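Local coordinates for Swi5-dependent recombination DNA repair protein 1 (Schizosaccharomyces pombe, PDB 3VIQ) that takes part in DNA recombination repair and meiotic chromosome segregation, working with Swi5 as an activator of Rad51-mediated strand exchange, and is represented here by its C-terminal domain, at residues R8-K11 with L12-V16; R17-Q20 with E21-I24. One frame throughout, in Å; residues are numbered along the deposited sequence.

Interaction 1: R8-K11 with L12-V16; sequences RRLK and LEKEV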
loop_
_atom_site.group_PDB
_atom_site.type_symbol
_atom_site.label_atom_id
_atom_site.label_comp_id
_atom_site.label_asym_id
_atom_site.label_seq_id
_atom_site.Cartn_x
_atom_site.Cartn_y
_atom_site.Cartn_z
ATOM N N ARG A 8 -23.409 3.106 32.207
ATOM C CA ARG A 8 -22.015 2.912 32.577
ATOM C C ARG A 8 -21.497 1.571 32.050
ATOM O O ARG A 8 -20.356 1.491 31.643
ATOM C CB ARG A 8 -21.856 3.019 34.080
ATOM C CG ARG A 8 -20.473 2.851 34.617
ATOM C CD ARG A 8 -20.487 3.061 36.154
ATOM N NE ARG A 8 -19.166 2.835 36.719
ATOM C CZ ARG A 8 -18.213 3.766 36.797
ATOM N NH1 ARG A 8 -18.427 5.024 36.363
ATOM N NH2 ARG A 8 -17.031 3.453 37.323
ATOM N N ARG A 9 -22.326 0.530 32.030
ATOM C CA ARG A 9 -21.882 -0.723 31.410
ATOM C C ARG A 9 -21.470 -0.508 29.944
ATOM O O ARG A 9 -20.457 -1.023 29.504
ATOM C CB ARG A 9 -22.961 -1.798 31.474
ATOM C CG ARG A 9 -22.568 -3.123 30.819
ATOM C CD ARG A 9 -23.632 -4.243 31.080
ATOM N NE ARG A 9 -24.870 -3.991 30.376
ATOM C CZ ARG A 9 -25.939 -4.800 30.346
ATOM N NH1 ARG A 9 -25.949 -5.964 30.983
ATOM N NH2 ARG A 9 -27.015 -4.426 29.658
ATOM N N LEU A 10 -22.276 0.225 29.193
ATOM C CA LEU A 10 -21.987 0.427 27.789
ATOM C C LEU A 10 -20.709 1.256 27.615
ATOM O O LEU A 10 -19.892 0.949 26.782
ATOM C CB LEU A 10 -23.153 1.099 27.108
ATOM C CG LEU A 10 -23.295 0.712 25.651
ATOM C CD1 LEU A 10 -23.704 -0.797 25.554
ATOM C CD2 LEU A 10 -24.380 1.628 24.969
ATOM N N LYS A 11 -20.509 2.266 28.445
ATOM C CA LYS A 11 -19.301 3.083 28.350
ATOM C C LYS A 11 -18.060 2.239 28.709
ATOM O O LYS A 11 -17.073 2.261 28.038
ATOM C CB LYS A 11 -19.449 4.301 29.254
ATOM C CG LYS A 11 -18.311 5.296 29.166
ATOM C CD LYS A 11 -18.769 6.729 29.584
ATOM C CE LYS A 11 -19.093 6.866 31.087
ATOM N NZ LYS A 11 -17.925 7.337 31.917
ATOM N N LEU A 12 -18.148 1.424 29.735
ATOM C CA LEU A 12 -17.000 0.597 30.120
ATOM C C LEU A 12 -16.690 -0.438 29.048
ATOM O O LEU A 12 -15.532 -0.678 28.745
ATOM C CB LEU A 12 -17.230 -0.064 31.468
ATOM C CG LEU A 12 -17.174 0.859 32.675
ATOM C CD1 LEU A 12 -17.884 0.190 33.848
ATOM C CD2 LEU A 12 -15.710 1.210 33.067
ATOM N N GLU A 13 -17.728 -1.028 28.466
ATOM C CA GLU A 13 -17.529 -1.957 27.366
ATOM C C GLU A 13 -16.793 -1.343 26.146
ATOM O O GLU A 13 -15.943 -2.010 25.541
ATOM C CB GLU A 13 -18.874 -2.561 26.905
ATOM C CG GLU A 13 -19.343 -3.685 27.830
ATOM C CD GLU A 13 -20.786 -4.074 27.613
ATOM O OE1 GLU A 13 -21.464 -3.496 26.729
ATOM O OE2 GLU A 13 -21.255 -4.951 28.367
ATOM N N LYS A 14 -17.138 -0.106 25.799
ATOM C CA LYS A 14 -16.428 0.615 24.730
ATOM C C LYS A 14 -14.948 0.838 25.141
ATOM O O LYS A 14 -14.037 0.631 24.331
ATOM C CB LYS A 14 -17.082 1.972 24.346
ATOM C CG LYS A 14 -18.616 1.953 24.044
ATOM C CD LYS A 14 -19.078 2.998 22.936
ATOM C CE LYS A 14 -20.626 3.167 22.810
ATOM N NZ LYS A 14 -21.354 2.064 22.052
ATOM N N GLU A 15 -14.720 1.261 26.380
ATOM C CA GLU A 15 -13.351 1.571 26.821
ATOM C C GLU A 15 -12.478 0.307 26.802
ATOM O O GLU A 15 -11.321 0.365 26.356
ATOM C CB GLU A 15 -13.331 2.278 28.178
ATOM C CG GLU A 15 -13.880 3.731 28.103
ATOM C CD GLU A 15 -14.367 4.316 29.431
ATOM O OE1 GLU A 15 -14.125 3.762 30.540
ATOM O OE2 GLU A 15 -14.991 5.393 29.359
ATOM N N VAL A 16 -13.065 -0.828 27.201
ATOM C CA VAL A 16 -12.393 -2.118 27.174
ATOM C C VAL A 16 -11.980 -2.545 25.744
ATOM O O VAL A 16 -10.836 -2.955 25.532
ATOM C CB VAL A 16 -13.249 -3.233 27.819
ATOM C CG1 VAL A 16 -12.698 -4.591 27.445
ATOM C CG2 VAL A 16 -13.308 -3.055 29.343
#
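Arg9 and Glu13 run side by side and point the same way, with their guanidinium and carboxylate planes 18° apart, yet these flat groups do not pair. Glu13 OE2 lies well out of the guanidinium plane, 4.2 Å from Arg9 NE, and no N-H is aimed at it. The nearest side-chain neighbours of the carboxylate are aliphatic: Arg9 CG lies over one face, 3.3 Å from Glu13 OE2, and Leu10 CD1 approaches Glu13 OE1 at 3.7 Å from the same side of the plane. The Arg8 guanidinium has Leu12 CD1 beside it at an oblique angle, and the firmer touch is Arg8 CG to Leu12 CD1 at 3.8 Å. With CG anti to the backbone nitrogen (chi1 -180°) and the chain extended as far as NE, Arg8 carries its cationic end past Leu12 to a salt bridge with Glu14 of the Swi5 chain. Lys11 and Glu15 repeat the side-by-side pattern: Glu15 OE2 sits 3.3 Å from Lys11 CG, but 4.4 Å from Lys11 NZ. Glu15 OE1 has its salt bridge with Lys17 of the Swi5 chain. Beneath these side chains, four successive i to i+4 backbone bonds define the alpha-helix, among them Leu12 N to Arg8 O at 2.9 Å. Buried Leu12 packs on Leu13 of the Swi5 chain, marking the face where the two proteins meet. The Arg9-Glu13 and Lys11-Glu15 pairs, near but beyond salt-bridge distance, therefore probably favour the helix through electrostatic attraction, whereas Arg8 and Glu15 direct ionic bonds to the partner.

Interaction 2: R17-Q20 with E21-I24; sequences RNLQ and EQLI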
loop_
_atom_site.group_PDB
_atom_site.type_symbol
_atom_site.label_atom_id
_atom_site.label_comp_id
_atom_site.label_asym_id
_atom_site.label_seq_id
_atom_site.Cartn_x
_atom_site.Cartn_y
_atom_site.Cartn_z
ATOM N N ARG A 17 -12.902 -2.432 24.787
ATOM C CA ARG A 17 -12.587 -2.704 23.370
ATOM C C ARG A 17 -11.469 -1.790 22.856
ATOM O O ARG A 17 -10.545 -2.252 22.207
ATOM C CB ARG A 17 -13.809 -2.523 22.469
ATOM C CG ARG A 17 -14.928 -3.563 22.650
ATOM C CD ARG A 17 -16.028 -3.407 21.555
ATOM N NE ARG A 17 -16.649 -2.070 21.558
ATOM C CZ ARG A 17 -17.792 -1.719 22.175
ATOM N NH1 ARG A 17 -18.526 -2.588 22.864
ATOM N NH2 ARG A 17 -18.224 -0.470 22.087
ATOM N N ASN A 18 -11.560 -0.494 23.142
ATOM C CA ASN A 18 -10.520 0.433 22.721
ATOM C C ASN A 18 -9.150 0.029 23.307
ATOM O O ASN A 18 -8.156 0.001 22.590
ATOM C CB ASN A 18 -10.893 1.864 23.107
ATOM C CG ASN A 18 -9.744 2.861 22.875
ATOM O OD1 ASN A 18 -9.283 3.046 21.741
ATOM N ND2 ASN A 18 -9.268 3.483 23.945
ATOM N N LEU A 19 -9.110 -0.319 24.600
ATOM C CA LEU A 19 -7.865 -0.734 25.249
ATOM C C LEU A 19 -7.363 -2.054 24.675
ATOM O O LEU A 19 -6.158 -2.229 24.463
ATOM C CB LEU A 19 -8.003 -0.784 26.805
ATOM C CG LEU A 19 -8.077 0.600 27.504
ATOM C CD1 LEU A 19 -8.863 0.576 28.823
ATOM C CD2 LEU A 19 -6.703 1.169 27.753
ATOM N N GLN A 20 -8.260 -3.002 24.429
ATOM C CA GLN A 20 -7.839 -4.278 23.760
ATOM C C GLN A 20 -7.145 -4.019 22.389
ATOM O O GLN A 20 -6.090 -4.591 22.072
ATOM C CB GLN A 20 -9.047 -5.215 23.617
ATOM C CG GLN A 20 -9.379 -5.865 24.989
ATOM C CD GLN A 20 -10.736 -6.537 25.080
ATOM O OE1 GLN A 20 -11.695 -6.155 24.398
ATOM N NE2 GLN A 20 -10.827 -7.543 25.945
ATOM N N GLU A 21 -7.718 -3.109 21.619
ATOM C CA GLU A 21 -7.131 -2.712 20.333
ATOM C C GLU A 21 -5.747 -2.048 20.519
ATOM O O GLU A 21 -4.808 -2.438 19.831
ATOM C CB GLU A 21 -8.124 -1.858 19.548
ATOM C CG GLU A 21 -7.590 -0.916 18.568
ATOM C CD GLU A 21 -8.717 -0.172 17.829
ATOM O OE1 GLU A 21 -9.880 -0.644 17.857
ATOM O OE2 GLU A 21 -8.452 0.888 17.249
ATOM N N GLN A 22 -5.614 -1.127 21.486
ATOM C CA GLN A 22 -4.303 -0.515 21.770
ATOM C C GLN A 22 -3.249 -1.532 22.216
ATOM O O GLN A 22 -2.064 -1.432 21.837
ATOM C CB GLN A 22 -4.394 0.607 22.800
ATOM C CG GLN A 22 -5.245 1.839 22.372
ATOM C CD GLN A 22 -5.394 2.826 23.518
ATOM O OE1 GLN A 22 -6.412 2.870 24.201
ATOM N NE2 GLN A 22 -4.365 3.601 23.750
ATOM N N LEU A 23 -3.680 -2.498 23.019
ATOM C CA LEU A 23 -2.810 -3.592 23.455
ATOM C C LEU A 23 -2.245 -4.400 22.282
ATOM O O LEU A 23 -1.061 -4.700 22.263
ATOM C CB LEU A 23 -3.554 -4.525 24.423
ATOM C CG LEU A 23 -2.684 -5.553 25.149
ATOM C CD1 LEU A 23 -1.633 -4.768 25.909
ATOM C CD2 LEU A 23 -3.490 -6.490 26.093
ATOM N N ILE A 24 -3.076 -4.762 21.304
ATOM C CA ILE A 24 -2.581 -5.476 20.110
ATOM C C ILE A 24 -1.586 -4.613 19.338
ATOM O O ILE A 24 -0.493 -5.064 18.949
ATOM C CB ILE A 24 -3.734 -5.905 19.172
ATOM C CG1 ILE A 24 -4.285 -7.263 19.635
ATOM C CG2 ILE A 24 -3.257 -5.961 17.654
ATOM C CD1 ILE A 24 -5.723 -7.457 19.278
#
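Gln22 reaches back one helical turn over Asn18, and its side chain can be followed atom by atom. CB rests over two backbone carbonyls, 3.7 Å from Leu19 O and slightly farther from Asn18 O. CG settles closer to the second of these, 3.4 Å from Asn18 O; its position anti to the carbonyl carbon of Gln22 (chi1 -63°) turns the chain back toward the preceding turn. CD then passes Asn18 ND2 at 4.0 Å, and OE1 completes the approach, 2.9 Å from Asn18 ND2. The two amide planes are inclined by 33°, and the side chains cross at a slant rather than lying flat on one another. Asn18 contributes from the other side with CG trans to its own backbone nitrogen (chi1 172°), which swings its amide forward along the helix to meet Gln22. A methyl group flanks the same oxygen: Leu19 CD2 is 3.9 Å from Gln22 OE1. Below the amides, the main chain joins the two residues: Gln22 N donates to Asn18 O at 3.0 Å. The same i to i+4 pattern joins Glu21 to Arg17, Leu23 to Leu19 and Ile24 to Gln20. On the partner-facing side, buried Leu19 packs on Glu21 of the Swi5 chain, while Gln22 and Leu23 pack on Leu24 of that chain. The chemistry is consistent with the coiled coil predicted for this helix, with mixed surfaces: Leu23 meets a leucine of Swi5, Leu19 lies against a glutamate of that chain, and the close approach of the Asn18 and Gln22 amides sets polar groups beside one another one turn apart, with Gln22 also belonging to the interface.

Overall arrangement
Interactions 1 and 2 follow one another in helix 3-35, interaction 1 ending at Val16 and interaction 2 beginning at Arg17. Their centres are 13 Å apart, and beyond this chain junction their segments make no other touch. The centres of interactions 1 and 2 lie about 38 and 30 Å from the centre of the chain, on the same side of it, placing both on the N-terminal helix of this C-terminal domain, within a predicted coiled coil. Both contacts also pack on Swi5. The helix therefore carries its partner-binding surface across successive turns: residues of interaction 1 add ionic links to the Swi5 chain, while the packing at interaction 2 includes leucines and glutamines, extending the Swi5 interface along the helix.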